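Local coordinates for protein predicted acetamidase/formamidase (Thermoanaerobacter tengcongensis, PDB 3TKK) that probably hydrolyses carbon-nitrogen bonds other than peptide bonds in linear amides, and binds zinc and calcium ions, at residues H11-F16 with T63-V68; I24-G29 with L207-I212; E73-K78 with V211-N216; V169-F174 with K218-K223. All blocks are in the same frame, centred on the assembly; numbering follows the deposited sequence.

Contact 1. Residues H11-F16 with T63-V68; sequences HHIFAF and TGPIFV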
loop_
_atom_site.group_PDB
_atom_site.type_symbol
_atom_site.label_atom_id
_atom_site.label_comp_id
_atom_site.label_asym_id
_atom_site.label_seq_id
_atom_site.Cartn_x
_atom_site.Cartn_y
_atom_site.Cartn_z
ATOM N N HIS A 11 -4.195 1.272 -34.606
ATOM C CA HIS A 11 -5.579 1.483 -34.171
ATOM C C HIS A 11 -5.559 1.945 -32.731
ATOM O O HIS A 11 -5.419 1.118 -31.833
ATOM C CB HIS A 11 -6.398 0.194 -34.281
ATOM C CG HIS A 11 -6.477 -0.364 -35.665
ATOM N ND1 HIS A 11 -7.595 -0.232 -36.461
ATOM C CD2 HIS A 11 -5.581 -1.078 -36.380
ATOM C CE1 HIS A 11 -7.365 -0.829 -37.617
ATOM N NE2 HIS A 11 -6.159 -1.364 -37.577
ATOM N N HIS A 12 -5.681 3.231 -32.444
ATOM C CA HIS A 12 -5.577 3.606 -31.046
ATOM C C HIS A 12 -6.481 4.828 -30.769
ATOM O O HIS A 12 -6.864 5.526 -31.718
ATOM C CB HIS A 12 -4.120 4.014 -30.649
ATOM C CG HIS A 12 -3.419 4.885 -31.660
ATOM N ND1 HIS A 12 -3.694 6.235 -31.805
ATOM C CD2 HIS A 12 -2.445 4.608 -32.572
ATOM C CE1 HIS A 12 -2.927 6.753 -32.752
ATOM N NE2 HIS A 12 -2.138 5.800 -33.215
ATOM N N ILE A 13 -6.666 5.128 -29.485
ATOM C CA ILE A 13 -7.528 6.252 -29.084
ATOM C C ILE A 13 -6.805 7.091 -28.034
ATOM O O ILE A 13 -5.904 6.594 -27.323
ATOM C CB ILE A 13 -8.751 5.707 -28.402
ATOM C CG1 ILE A 13 -8.331 4.894 -27.145
ATOM C CG2 ILE A 13 -9.625 4.831 -29.438
ATOM C CD1 ILE A 13 -9.455 4.258 -26.584
ATOM N N PHE A 14 -7.285 8.311 -27.798
ATOM C CA PHE A 14 -6.679 9.124 -26.775
ATOM C C PHE A 14 -7.644 9.305 -25.583
ATOM O O PHE A 14 -7.256 9.795 -24.551
ATOM C CB PHE A 14 -6.259 10.515 -27.415
ATOM C CG PHE A 14 -5.032 10.359 -28.311
ATOM C CD1 PHE A 14 -3.765 10.169 -27.724
ATOM C CD2 PHE A 14 -5.175 10.240 -29.691
ATOM C CE1 PHE A 14 -2.655 9.968 -28.517
ATOM C CE2 PHE A 14 -4.093 10.000 -30.518
ATOM C CZ PHE A 14 -2.797 9.870 -29.938
ATOM N N ALA A 15 -8.929 8.999 -25.762
ATOM C CA ALA A 15 -9.846 9.100 -24.630
ATOM C C ALA A 15 -10.752 7.915 -24.699
ATOM O O ALA A 15 -11.041 7.461 -25.819
ATOM C CB ALA A 15 -10.694 10.457 -24.760
ATOM N N PHE A 16 -11.230 7.398 -23.553
ATOM C CA PHE A 16 -12.204 6.232 -23.580
ATOM C C PHE A 16 -13.570 6.822 -23.830
ATOM O O PHE A 16 -13.993 7.734 -23.082
ATOM C CB PHE A 16 -12.154 5.424 -22.281
ATOM C CG PHE A 16 -10.927 4.598 -22.169
ATOM C CD1 PHE A 16 -9.693 5.164 -21.883
ATOM C CD2 PHE A 16 -10.986 3.207 -22.424
ATOM C CE1 PHE A 16 -8.496 4.301 -21.813
ATOM C CE2 PHE A 16 -9.849 2.366 -22.366
ATOM C CZ PHE A 16 -8.594 2.947 -22.102
ATOM N N THR A 63 -4.277 1.182 -27.521
ATOM C CA THR A 63 -4.597 0.444 -28.709
ATOM C C THR A 63 -6.032 -0.101 -28.545
ATOM O O THR A 63 -6.408 -0.526 -27.434
ATOM C CB THR A 63 -3.584 -0.661 -28.935
ATOM O OG1 THR A 63 -2.301 -0.029 -29.105
ATOM C CG2 THR A 63 -3.989 -1.525 -30.232
ATOM N N GLY A 64 -6.839 -0.062 -29.625
ATOM C CA GLY A 64 -8.254 -0.374 -29.529
ATOM C C GLY A 64 -9.106 0.709 -30.222
ATOM O O GLY A 64 -8.598 1.571 -30.999
ATOM N N PRO A 65 -10.427 0.676 -29.987
ATOM C CA PRO A 65 -11.073 -0.215 -29.034
ATOM C C PRO A 65 -11.492 -1.536 -29.659
ATOM O O PRO A 65 -11.615 -1.674 -30.879
ATOM C CB PRO A 65 -12.306 0.604 -28.554
ATOM C CG PRO A 65 -12.506 1.678 -29.627
ATOM C CD PRO A 65 -11.349 1.623 -30.616
ATOM N N ILE A 66 -11.564 -2.550 -28.828
ATOM C CA ILE A 66 -12.036 -3.856 -29.247
ATOM C C ILE A 66 -13.514 -4.041 -28.834
ATOM O O ILE A 66 -13.868 -3.913 -27.655
ATOM C CB ILE A 66 -11.192 -4.872 -28.483
ATOM C CG1 ILE A 66 -9.702 -4.645 -28.840
ATOM C CG2 ILE A 66 -11.713 -6.333 -28.714
ATOM C CD1 ILE A 66 -8.684 -5.323 -27.717
ATOM N N PHE A 67 -14.366 -4.305 -29.809
ATOM C CA PHE A 67 -15.774 -4.588 -29.527
ATOM C C PHE A 67 -15.856 -6.059 -29.266
ATOM O O PHE A 67 -15.357 -6.866 -30.088
ATOM C CB PHE A 67 -16.598 -4.187 -30.752
ATOM C CG PHE A 67 -18.021 -4.311 -30.586
ATOM C CD1 PHE A 67 -18.833 -3.160 -30.339
ATOM C CD2 PHE A 67 -18.618 -5.555 -30.637
ATOM C CE1 PHE A 67 -20.209 -3.266 -30.222
ATOM C CE2 PHE A 67 -20.024 -5.707 -30.491
ATOM C CZ PHE A 67 -20.845 -4.557 -30.330
ATOM N N VAL A 68 -16.451 -6.421 -28.113
ATOM C CA VAL A 68 -16.520 -7.786 -27.722
ATOM C C VAL A 68 -17.972 -8.184 -27.839
ATOM O O VAL A 68 -18.782 -7.716 -27.100
ATOM C CB VAL A 68 -16.019 -7.996 -26.248
ATOM C CG1 VAL A 68 -16.265 -9.455 -25.822
ATOM C CG2 VAL A 68 -14.476 -7.597 -26.197
#
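The flat peptide group of His-11 is approached from above its carbonyl plane. The amide of Gly-64 stands 35° out of that plane, not on a lone pair. The bond is of ordinary length all the same, 2.9 Å from Gly-64 N to His-11 O. Thr-63 crowds the same oxygen. Its CA makes a CA-H...O contact, 3.3 Å from Thr-63 CA to His-11 O, and its methyl CG2 lies 3.4 Å from His-11 O. The Pro-65 ring is touched at one corner, where Ile-13 CG2 lies 3.8 Å from Pro-65 CD. That methyl also rests near Gly-64 O, the carbonyl oxygen of the cis peptide before Pro-65. In Ile-13 the longer branch, CG1, sits between the backbone N and the carbonyl carbon (chi1 60°), and CG2 is the branch left to meet Pro-65. His-12 and Thr-63 form an antiparallel non-hydrogen-bonded pair with both side chains on one face. The pair joins the short strand 12-13 to strand 62-69, whose other neighbours are strands 24-27 and 180-186. The Thr-63 side chain is about 10 Å from that of the metal ligand Asp-184. Thr-63 OG1 bonds to Glu-35 O, outside the contact. The polar link across these segments is thus backbone alone. Chain shape matters more here than side-chain polarity: at the angles of Gly-64 a CB would jam against the carbonyl O of Thr-63.

Contact 2. Residues I24-G29 with L207-I212; sequences ISVKSG and LEVEVI
A first torsion of 177° carries the hydroxyl of Ser-28 away from its own amide and up to strand 203-212. There Val-211 N donates to it, 3.1 Å from Val-211 N to Ser-28 OG, in a fairly straight bond of 162° at the hydrogen. Val-26 and Val-209 each place CG2 between the backbone N and the carbonyl carbon, and these two methyls meet. Val-26 CG2 lies 3.9 Å from Val-209 CG2, with the side chains crossing at about a right angle. The Val-209 methyl also lies 3.8 Å from Lys-27 O. A backbone-to-backbone bond is shorter: Gly-29 N is 2.7 Å from Val-209 O and meets it nearly along the C=O axis. Glu-208 brings its carboxylate near Gly-29 CA, while its OE1 is held in a salt bridge to Lys-82. An alanine in place of Ser-28 is likely to leave the amide of Val-211 without this acceptor and the turn held to the strand mainly by Gly-29. The touching parts run 91° apart, so no regular strand pairing forms. Strand 24-27 belongs with strand 62-69, to which it runs parallel. Strand 203-212 lies between strands 31-36 and 76-86 of the large mixed sheet. The two sheets meet at this corner, where Val-26 also packs on Ile-66 and Val-68 of one sheet and Leu-32 of the other.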
loop_
_atom_site.group_PDB
_atom_site.type_symbol
_atom_site.label_atom_id
_atom_site.label_comp_id
_atom_site.label_asym_id
_atom_site.label_seq_id
_atom_site.Cartn_x
_atom_site.Cartn_y
_atom_site.Cartn_z
ATOM N N ILE A 24 -11.913 -3.418 -34.139
ATOM C CA ILE A 24 -12.114 -4.842 -34.505
ATOM C C ILE A 24 -13.210 -5.378 -33.539
ATOM O O ILE A 24 -13.425 -4.821 -32.431
ATOM C CB ILE A 24 -10.824 -5.626 -34.367
ATOM C CG1 ILE A 24 -10.980 -7.036 -34.919
ATOM C CG2 ILE A 24 -10.282 -5.635 -32.866
ATOM C CD1 ILE A 24 -9.571 -7.870 -34.799
ATOM N N SER A 25 -13.978 -6.321 -34.051
ATOM C CA SER A 25 -14.945 -7.118 -33.293
ATOM C C SER A 25 -14.445 -8.537 -33.082
ATOM O O SER A 25 -13.999 -9.187 -34.033
ATOM C CB SER A 25 -16.312 -7.226 -34.053
ATOM O OG SER A 25 -16.994 -6.042 -33.919
ATOM N N VAL A 26 -14.558 -9.016 -31.840
ATOM C CA VAL A 26 -14.166 -10.344 -31.480
ATOM C C VAL A 26 -15.339 -10.903 -30.623
ATOM O O VAL A 26 -16.318 -10.155 -30.286
ATOM C CB VAL A 26 -12.847 -10.338 -30.657
ATOM C CG1 VAL A 26 -11.701 -9.606 -31.417
ATOM C CG2 VAL A 26 -13.074 -9.664 -29.256
ATOM N N LYS A 27 -15.225 -12.192 -30.285
ATOM C CA LYS A 27 -16.242 -12.849 -29.451
ATOM C C LYS A 27 -15.664 -13.289 -28.131
ATOM O O LYS A 27 -14.401 -13.421 -27.946
ATOM C CB LYS A 27 -16.836 -14.127 -30.155
ATOM C CG LYS A 27 -17.275 -13.923 -31.608
ATOM C CD LYS A 27 -17.713 -15.319 -32.265
ATOM C CE LYS A 27 -17.930 -15.205 -33.771
ATOM N NZ LYS A 27 -19.107 -14.352 -33.858
ATOM N N SER A 28 -16.567 -13.659 -27.236
ATOM C CA SER A 28 -16.120 -14.057 -25.871
ATOM C C SER A 28 -15.278 -15.299 -26.044
ATOM O O SER A 28 -15.700 -16.262 -26.729
ATOM C CB SER A 28 -17.354 -14.405 -25.003
ATOM O OG SER A 28 -16.882 -14.853 -23.735
ATOM N N GLY A 29 -14.090 -15.289 -25.478
ATOM C CA GLY A 29 -13.196 -16.442 -25.538
ATOM C C GLY A 29 -12.051 -16.226 -26.510
ATOM O O GLY A 29 -11.132 -17.066 -26.611
ATOM N N LEU A 207 -3.623 -11.202 -24.702
ATOM C CA LEU A 207 -4.738 -11.275 -23.752
ATOM C C LEU A 207 -5.917 -12.086 -24.310
ATOM O O LEU A 207 -6.031 -12.394 -25.535
ATOM C CB LEU A 207 -5.238 -9.947 -23.332
ATOM C CG LEU A 207 -5.651 -8.995 -24.455
ATOM C CD1 LEU A 207 -6.990 -9.421 -24.950
ATOM C CD2 LEU A 207 -5.603 -7.484 -23.973
ATOM N N GLU A 208 -6.826 -12.406 -23.413
ATOM C CA GLU A 208 -8.021 -13.121 -23.840
ATOM C C GLU A 208 -9.192 -12.389 -23.221
ATOM O O GLU A 208 -9.025 -11.804 -22.156
ATOM C CB GLU A 208 -7.981 -14.570 -23.360
ATOM C CG GLU A 208 -9.344 -15.176 -23.499
ATOM C CD GLU A 208 -9.432 -16.642 -23.065
ATOM O OE1 GLU A 208 -8.365 -17.311 -23.083
ATOM O OE2 GLU A 208 -10.561 -17.103 -22.708
ATOM N N VAL A 209 -10.340 -12.339 -23.886
ATOM C CA VAL A 209 -11.479 -11.658 -23.348
ATOM C C VAL A 209 -12.599 -12.654 -23.072
ATOM O O VAL A 209 -12.798 -13.557 -23.854
ATOM C CB VAL A 209 -12.024 -10.542 -24.258
ATOM C CG1 VAL A 209 -11.117 -9.298 -24.289
ATOM C CG2 VAL A 209 -12.266 -11.092 -25.755
ATOM N N GLU A 210 -13.369 -12.431 -21.989
ATOM C CA GLU A 210 -14.634 -13.188 -21.732
ATOM C C GLU A 210 -15.736 -12.277 -21.199
ATOM O O GLU A 210 -15.492 -11.508 -20.306
ATOM C CB GLU A 210 -14.431 -14.215 -20.667
ATOM C CG GLU A 210 -13.631 -15.375 -21.162
ATOM C CD GLU A 210 -13.624 -16.515 -20.159
ATOM O OE1 GLU A 210 -14.448 -16.542 -19.157
ATOM O OE2 GLU A 210 -12.796 -17.397 -20.402
ATOM N N VAL A 211 -16.937 -12.456 -21.697
ATOM C CA VAL A 211 -18.077 -11.729 -21.164
ATOM C C VAL A 211 -18.624 -12.552 -19.963
ATOM O O VAL A 211 -18.862 -13.751 -20.088
ATOM C CB VAL A 211 -19.104 -11.550 -22.279
ATOM C CG1 VAL A 211 -20.348 -10.890 -21.739
ATOM C CG2 VAL A 211 -18.451 -10.725 -23.368
ATOM N N ILE A 212 -18.724 -11.934 -18.797
ATOM C CA ILE A 212 -19.388 -12.563 -17.630
ATOM C C ILE A 212 -20.761 -11.989 -17.438
ATOM O O ILE A 212 -20.909 -10.754 -17.400
ATOM C CB ILE A 212 -18.663 -12.225 -16.314
ATOM C CG1 ILE A 212 -17.170 -12.709 -16.298
ATOM C CG2 ILE A 212 -19.503 -12.711 -15.152
ATOM C CD1 ILE A 212 -17.016 -14.101 -16.691
#

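Contact 3. Residues E73-K78 with V211-N216; sequences EGDVLK and VIKGLN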
loop_
_atom_site.group_PDB
_atom_site.type_symbol
_atom_site.label_atom_id
_atom_site.label_comp_id
_atom_site.label_asym_id
_atom_site.label_seq_id
_atom_site.Cartn_x
_atom_site.Cartn_y
_atom_site.Cartn_z
ATOM N N GLU A 73 -24.367 -3.605 -21.489
ATOM C CA GLU A 73 -24.369 -2.787 -20.286
ATOM C C GLU A 73 -24.765 -3.574 -19.043
ATOM O O GLU A 73 -25.813 -4.132 -19.012
ATOM C CB GLU A 73 -25.384 -1.654 -20.426
ATOM C CG GLU A 73 -25.546 -0.841 -19.143
ATOM C CD GLU A 73 -26.360 0.447 -19.368
ATOM O OE1 GLU A 73 -27.259 0.481 -20.264
ATOM O OE2 GLU A 73 -26.116 1.427 -18.665
ATOM N N GLY A 74 -23.906 -3.610 -18.000
ATOM C CA GLY A 74 -24.319 -4.310 -16.755
ATOM C C GLY A 74 -23.572 -5.637 -16.635
ATOM O O GLY A 74 -23.523 -6.186 -15.517
ATOM N N ASP A 75 -23.022 -6.177 -17.750
ATOM C CA ASP A 75 -22.192 -7.390 -17.643
ATOM C C ASP A 75 -20.818 -7.066 -17.133
ATOM O O ASP A 75 -20.508 -5.940 -16.742
ATOM C CB ASP A 75 -21.960 -7.983 -19.068
ATOM C CG ASP A 75 -23.239 -8.463 -19.721
ATOM O OD1 ASP A 75 -24.242 -8.635 -18.991
ATOM O OD2 ASP A 75 -23.237 -8.660 -20.949
ATOM N N VAL A 76 -19.898 -8.034 -17.176
ATOM C CA VAL A 76 -18.627 -7.677 -16.687
ATOM C C VAL A 76 -17.709 -8.210 -17.776
ATOM O O VAL A 76 -17.991 -9.300 -18.320
ATOM C CB VAL A 76 -18.316 -8.339 -15.292
ATOM C CG1 VAL A 76 -16.811 -8.421 -15.043
ATOM C CG2 VAL A 76 -19.021 -7.547 -14.162
ATOM N N LEU A 77 -16.651 -7.471 -18.133
ATOM C CA LEU A 77 -15.671 -8.099 -19.074
ATOM C C LEU A 77 -14.467 -8.558 -18.346
ATOM O O LEU A 77 -13.808 -7.745 -17.674
ATOM C CB LEU A 77 -15.212 -7.110 -20.095
ATOM C CG LEU A 77 -14.217 -7.466 -21.196
ATOM C CD1 LEU A 77 -15.052 -8.244 -22.245
ATOM C CD2 LEU A 77 -13.632 -6.168 -21.843
ATOM N N LYS A 78 -14.123 -9.834 -18.535
ATOM C CA LYS A 78 -12.905 -10.409 -17.968
ATOM C C LYS A 78 -11.795 -10.501 -19.036
ATOM O O LYS A 78 -12.063 -10.941 -20.156
ATOM C CB LYS A 78 -13.232 -11.777 -17.384
ATOM C CG LYS A 78 -11.984 -12.674 -17.089
ATOM C CD LYS A 78 -12.474 -14.083 -16.548
ATOM C CE LYS A 78 -11.444 -15.136 -16.961
ATOM N NZ LYS A 78 -11.826 -16.443 -16.291
ATOM N N VAL A 211 -16.937 -12.456 -21.697
ATOM C CA VAL A 211 -18.077 -11.729 -21.164
ATOM C C VAL A 211 -18.624 -12.552 -19.963
ATOM O O VAL A 211 -18.862 -13.751 -20.088
ATOM C CB VAL A 211 -19.104 -11.550 -22.279
ATOM C CG1 VAL A 211 -20.348 -10.890 -21.739
ATOM C CG2 VAL A 211 -18.451 -10.725 -23.368
ATOM N N ILE A 212 -18.724 -11.934 -18.797
ATOM C CA ILE A 212 -19.388 -12.563 -17.630
ATOM C C ILE A 212 -20.761 -11.989 -17.438
ATOM O O ILE A 212 -20.909 -10.754 -17.400
ATOM C CB ILE A 212 -18.663 -12.225 -16.314
ATOM C CG1 ILE A 212 -17.170 -12.709 -16.298
ATOM C CG2 ILE A 212 -19.503 -12.711 -15.152
ATOM C CD1 ILE A 212 -17.016 -14.101 -16.691
ATOM N N LYS A 213 -21.771 -12.864 -17.316
ATOM C CA LYS A 213 -23.165 -12.480 -17.024
ATOM C C LYS A 213 -23.606 -12.679 -15.560
ATOM O O LYS A 213 -23.118 -13.554 -14.861
ATOM C CB LYS A 213 -24.141 -13.277 -17.931
ATOM C CG LYS A 213 -23.745 -13.312 -19.403
ATOM C CD LYS A 213 -24.233 -12.032 -20.012
ATOM C CE LYS A 213 -24.326 -12.105 -21.518
ATOM N NZ LYS A 213 -24.627 -10.781 -22.071
ATOM N N GLY A 214 -24.536 -11.866 -15.090
ATOM C CA GLY A 214 -24.948 -11.972 -13.702
ATOM C C GLY A 214 -23.944 -11.620 -12.588
ATOM O O GLY A 214 -24.105 -12.069 -11.436
ATOM N N LEU A 215 -22.947 -10.784 -12.883
ATOM C CA LEU A 215 -22.054 -10.255 -11.851
ATOM C C LEU A 215 -22.198 -8.740 -11.932
ATOM O O LEU A 215 -22.208 -8.173 -13.026
ATOM C CB LEU A 215 -20.619 -10.717 -12.123
ATOM C CG LEU A 215 -19.544 -10.057 -11.265
ATOM C CD1 LEU A 215 -19.683 -10.483 -9.778
ATOM C CD2 LEU A 215 -18.182 -10.373 -11.788
ATOM N N ASN A 216 -22.426 -8.081 -10.806
ATOM C CA ASN A 216 -22.507 -6.629 -10.770
ATOM C C ASN A 216 -21.172 -6.046 -10.224
ATOM O O ASN A 216 -20.823 -6.309 -9.106
ATOM C CB ASN A 216 -23.639 -6.212 -9.808
ATOM C CG ASN A 216 -24.960 -6.785 -10.220
ATOM O OD1 ASN A 216 -25.178 -7.037 -11.422
ATOM N ND2 ASN A 216 -25.892 -6.972 -9.250
HETATM O O HOH W 1 -24.561 -5.018 -13.326
HETATM O O HOH W 2 -25.103 -9.676 -16.767
#
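Val-76 and Ile-212 exchange two backbone hydrogen bonds as an antiparallel hydrogen-bonded pair. They lie where strands 76-86 and 203-212 of the large mixed sheet run side by side. Val-76 N is 2.9 Å from Ile-212 O. The return bond, Ile-212 N to Val-76 O, is 2.8 Å. The two side chains share one face, their CB atoms 4.0 Å apart. The chain then leaves the strand and folds Leu-215 over the same face. Leu-215 CD2 lies 3.8 Å from Val-76 CG2, the two side chains crossing obliquely. On the other face Leu-77 and Val-211 form the next pair, non-hydrogen-bonded and more loosely packed.

Beyond the strand ends a salt bridge closes the contact. Lys-213 NZ meets Asp-75 OD2 at 2.8 Å, on the syn side but 32° out of the carboxylate plane. The lysine chain bends at chi2 (-82°), which turns its end back to the aspartate although its CB points away. Both ends of the bridge have second partners. Asp-75 OD2 also accepts from Lys-72 N, and Lys-213 NZ also donates to Gly-70 O. These fix the pair against the loop that leads into strand 76-86. The negative charge of Asp-75 is therefore probably well balanced. Its other oxygen works through a water. This water donates to Asp-75 OD1 at 2.6 Å and accepts from Gly-214 N at 2.8 Å.

Contact 4. Residues V169-F174 with K218-K223; sequences VYFPVF and KNPVVK
Strands 168-172 and 221-223 are antiparallel neighbours in the large mixed sheet, the directions of the two short segments 160° apart. Tyr-170 and Val-221 are the hydrogen-bonded pair. Tyr-170 N lies 2.8 Å from Val-221 O, and Val-221 N lies 3.0 Å from Tyr-170 O. The Tyr-170 ring turns an edge to Val-221 O, in the ring plane, with Tyr-170 CD2 3.7 Å from it. Lys-223 CB lies at the edge too, 4.1 Å from Tyr-170 CE2. The hydroxyl of Tyr-170 bonds to Glu-168. Phe-171 meets Pro-220 obliquely, CD1 of Phe-171 being 4.0 Å from CG of Pro-220. With an alanine in place of Phe-171, a gap is likely to open beside Pro-220, and the packing on Val-79 and Val-139 would probably be lost. Further along, Pro-172 CG sits 3.6 Å from Asn-219 N. The Asn-219 side chain is bonded to Asp-247 of helix 237-255 and to Ser-153. Pro-172 has no N-H to offer the facing chain at Asn-219, and no backbone bond joins the two segments there. Beyond the Tyr-170 pair they meet by van der Waals contact, Phe-171 on Pro-220 and the Pro-172 ring on the backbone of Lys-218 and Asn-219.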
loop_
_atom_site.group_PDB
_atom_site.type_symbol
_atom_site.label_atom_id
_atom_site.label_comp_id
_atom_site.label_asym_id
_atom_site.label_seq_id
_atom_site.Cartn_x
_atom_site.Cartn_y
_atom_site.Cartn_z
ATOM N N VAL A 169 -8.185 -8.930 -15.149
ATOM C CA VAL A 169 -8.862 -7.706 -14.733
ATOM C C VAL A 169 -10.347 -7.744 -15.133
ATOM O O VAL A 169 -10.654 -8.139 -16.314
ATOM C CB VAL A 169 -8.230 -6.578 -15.499
ATOM C CG1 VAL A 169 -8.725 -5.275 -14.845
ATOM C CG2 VAL A 169 -6.692 -6.689 -15.355
ATOM N N TYR A 170 -11.255 -7.353 -14.236
ATOM C CA TYR A 170 -12.633 -7.502 -14.482
ATOM C C TYR A 170 -13.133 -6.144 -14.549
ATOM O O TYR A 170 -12.864 -5.397 -13.655
ATOM C CB TYR A 170 -13.261 -8.248 -13.309
ATOM C CG TYR A 170 -12.816 -9.682 -13.252
ATOM C CD1 TYR A 170 -13.669 -10.704 -13.724
ATOM C CD2 TYR A 170 -11.608 -10.012 -12.733
ATOM C CE1 TYR A 170 -13.335 -11.998 -13.651
ATOM C CE2 TYR A 170 -11.236 -11.337 -12.611
ATOM C CZ TYR A 170 -12.078 -12.324 -13.104
ATOM O OH TYR A 170 -11.740 -13.631 -13.015
ATOM N N PHE A 171 -13.904 -5.787 -15.596
ATOM C CA PHE A 171 -14.403 -4.471 -15.718
ATOM C C PHE A 171 -15.912 -4.462 -15.791
ATOM O O PHE A 171 -16.512 -5.245 -16.584
ATOM C CB PHE A 171 -13.940 -3.868 -17.124
ATOM C CG PHE A 171 -12.484 -3.586 -17.195
ATOM C CD1 PHE A 171 -11.955 -2.492 -16.550
ATOM C CD2 PHE A 171 -11.679 -4.381 -17.917
ATOM C CE1 PHE A 171 -10.539 -2.240 -16.538
ATOM C CE2 PHE A 171 -10.252 -4.178 -17.942
ATOM C CZ PHE A 171 -9.704 -3.065 -17.287
ATOM N N PRO A 172 -16.536 -3.570 -15.067
ATOM C CA PRO A 172 -17.933 -3.346 -15.424
ATOM C C PRO A 172 -18.113 -2.848 -16.837
ATOM O O PRO A 172 -17.371 -1.955 -17.260
ATOM C CB PRO A 172 -18.381 -2.175 -14.527
ATOM C CG PRO A 172 -17.208 -1.766 -13.656
ATOM C CD PRO A 172 -15.964 -2.530 -14.191
ATOM N N VAL A 173 -19.154 -3.331 -17.540
ATOM C CA VAL A 173 -19.505 -2.928 -18.923
ATOM C C VAL A 173 -20.538 -1.801 -18.887
ATOM O O VAL A 173 -21.621 -1.928 -18.293
ATOM C CB VAL A 173 -20.052 -4.149 -19.744
ATOM C CG1 VAL A 173 -20.220 -3.796 -21.201
ATOM C CG2 VAL A 173 -18.955 -5.289 -19.720
ATOM N N PHE A 174 -20.191 -0.675 -19.506
ATOM C CA PHE A 174 -21.063 0.470 -19.586
ATOM C C PHE A 174 -21.781 0.574 -20.915
ATOM O O PHE A 174 -22.854 1.141 -20.957
ATOM C CB PHE A 174 -20.311 1.740 -19.198
ATOM C CG PHE A 174 -19.746 1.646 -17.771
ATOM C CD1 PHE A 174 -20.599 1.755 -16.666
ATOM C CD2 PHE A 174 -18.436 1.356 -17.562
ATOM C CE1 PHE A 174 -20.119 1.633 -15.401
ATOM C CE2 PHE A 174 -17.926 1.196 -16.286
ATOM C CZ PHE A 174 -18.729 1.346 -15.193
ATOM N N LYS A 218 -18.919 -2.273 -9.604
ATOM C CA LYS A 218 -19.039 -0.828 -9.761
ATOM C C LYS A 218 -17.721 -0.215 -10.240
ATOM O O LYS A 218 -17.677 0.958 -10.604
ATOM C CB LYS A 218 -19.410 -0.147 -8.423
ATOM C CG LYS A 218 -20.784 -0.503 -7.983
ATOM C CD LYS A 218 -21.731 0.043 -8.946
ATOM C CE LYS A 218 -23.188 -0.134 -8.514
ATOM N NZ LYS A 218 -23.384 0.213 -7.085
ATOM N N ASN A 219 -16.657 -0.990 -10.165
ATOM C CA ASN A 219 -15.272 -0.548 -10.413
ATOM C C ASN A 219 -14.464 -1.773 -10.740
ATOM O O ASN A 219 -14.974 -2.833 -10.526
ATOM C CB ASN A 219 -14.685 0.060 -9.165
ATOM C CG ASN A 219 -15.079 1.462 -8.992
ATOM O OD1 ASN A 219 -14.731 2.262 -9.786
ATOM N ND2 ASN A 219 -15.735 1.787 -7.934
ATOM N N PRO A 220 -13.191 -1.633 -11.180
ATOM C CA PRO A 220 -12.543 -2.816 -11.700
ATOM C C PRO A 220 -12.038 -3.599 -10.564
ATOM O O PRO A 220 -11.908 -3.090 -9.407
ATOM C CB PRO A 220 -11.313 -2.258 -12.454
ATOM C CG PRO A 220 -11.848 -0.882 -12.850
ATOM C CD PRO A 220 -12.473 -0.419 -11.592
ATOM N N VAL A 221 -11.713 -4.822 -10.900
ATOM C CA VAL A 221 -11.133 -5.742 -9.918
ATOM C C VAL A 221 -9.976 -6.514 -10.592
ATOM O O VAL A 221 -10.033 -6.766 -11.798
ATOM C CB VAL A 221 -12.196 -6.817 -9.513
ATOM C CG1 VAL A 221 -11.470 -8.053 -8.715
ATOM C CG2 VAL A 221 -13.310 -6.184 -8.683
ATOM N N VAL A 222 -8.892 -6.769 -9.886
ATOM C CA VAL A 222 -7.773 -7.547 -10.502
ATOM C C VAL A 222 -7.595 -8.749 -9.700
ATOM O O VAL A 222 -7.636 -8.728 -8.414
ATOM C CB VAL A 222 -6.408 -6.752 -10.703
ATOM C CG1 VAL A 222 -6.036 -6.044 -9.457
ATOM C CG2 VAL A 222 -5.251 -7.841 -11.117
ATOM N N LYS A 223 -7.383 -9.875 -10.382
ATOM C CA LYS A 223 -7.164 -11.082 -9.596
ATOM C C LYS A 223 -5.856 -11.664 -10.104
ATOM O O LYS A 223 -5.672 -11.759 -11.308
ATOM C CB LYS A 223 -8.272 -12.091 -9.863
ATOM C CG LYS A 223 -7.975 -13.528 -9.222
ATOM C CD LYS A 223 -9.147 -14.523 -9.483
ATOM C CE LYS A 223 -8.770 -15.993 -9.048
ATOM N NZ LYS A 223 -9.839 -16.849 -9.607
#

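Contacts 1 and 4 are buried; contacts 2 and 3 are only partly buried. Contacts 3 and 4 are neighbouring strand pairings of the large mixed sheet, joined by the bond of Leu-77 N to Phe-171 O. Contacts 2 and 3 both use strand 203-212: one holds it to a turn of the other sheet, the other to its sheet neighbour. The strand pairing of contact 1 belongs to that other sheet, and Val-68 packs from it onto Val-211. The chemistry follows the position. In the two buried contacts, backbone bonds and apolar groups make the link between the segments. Nearer the surface a serine hydroxyl, a salt bridge and a bridging water join in.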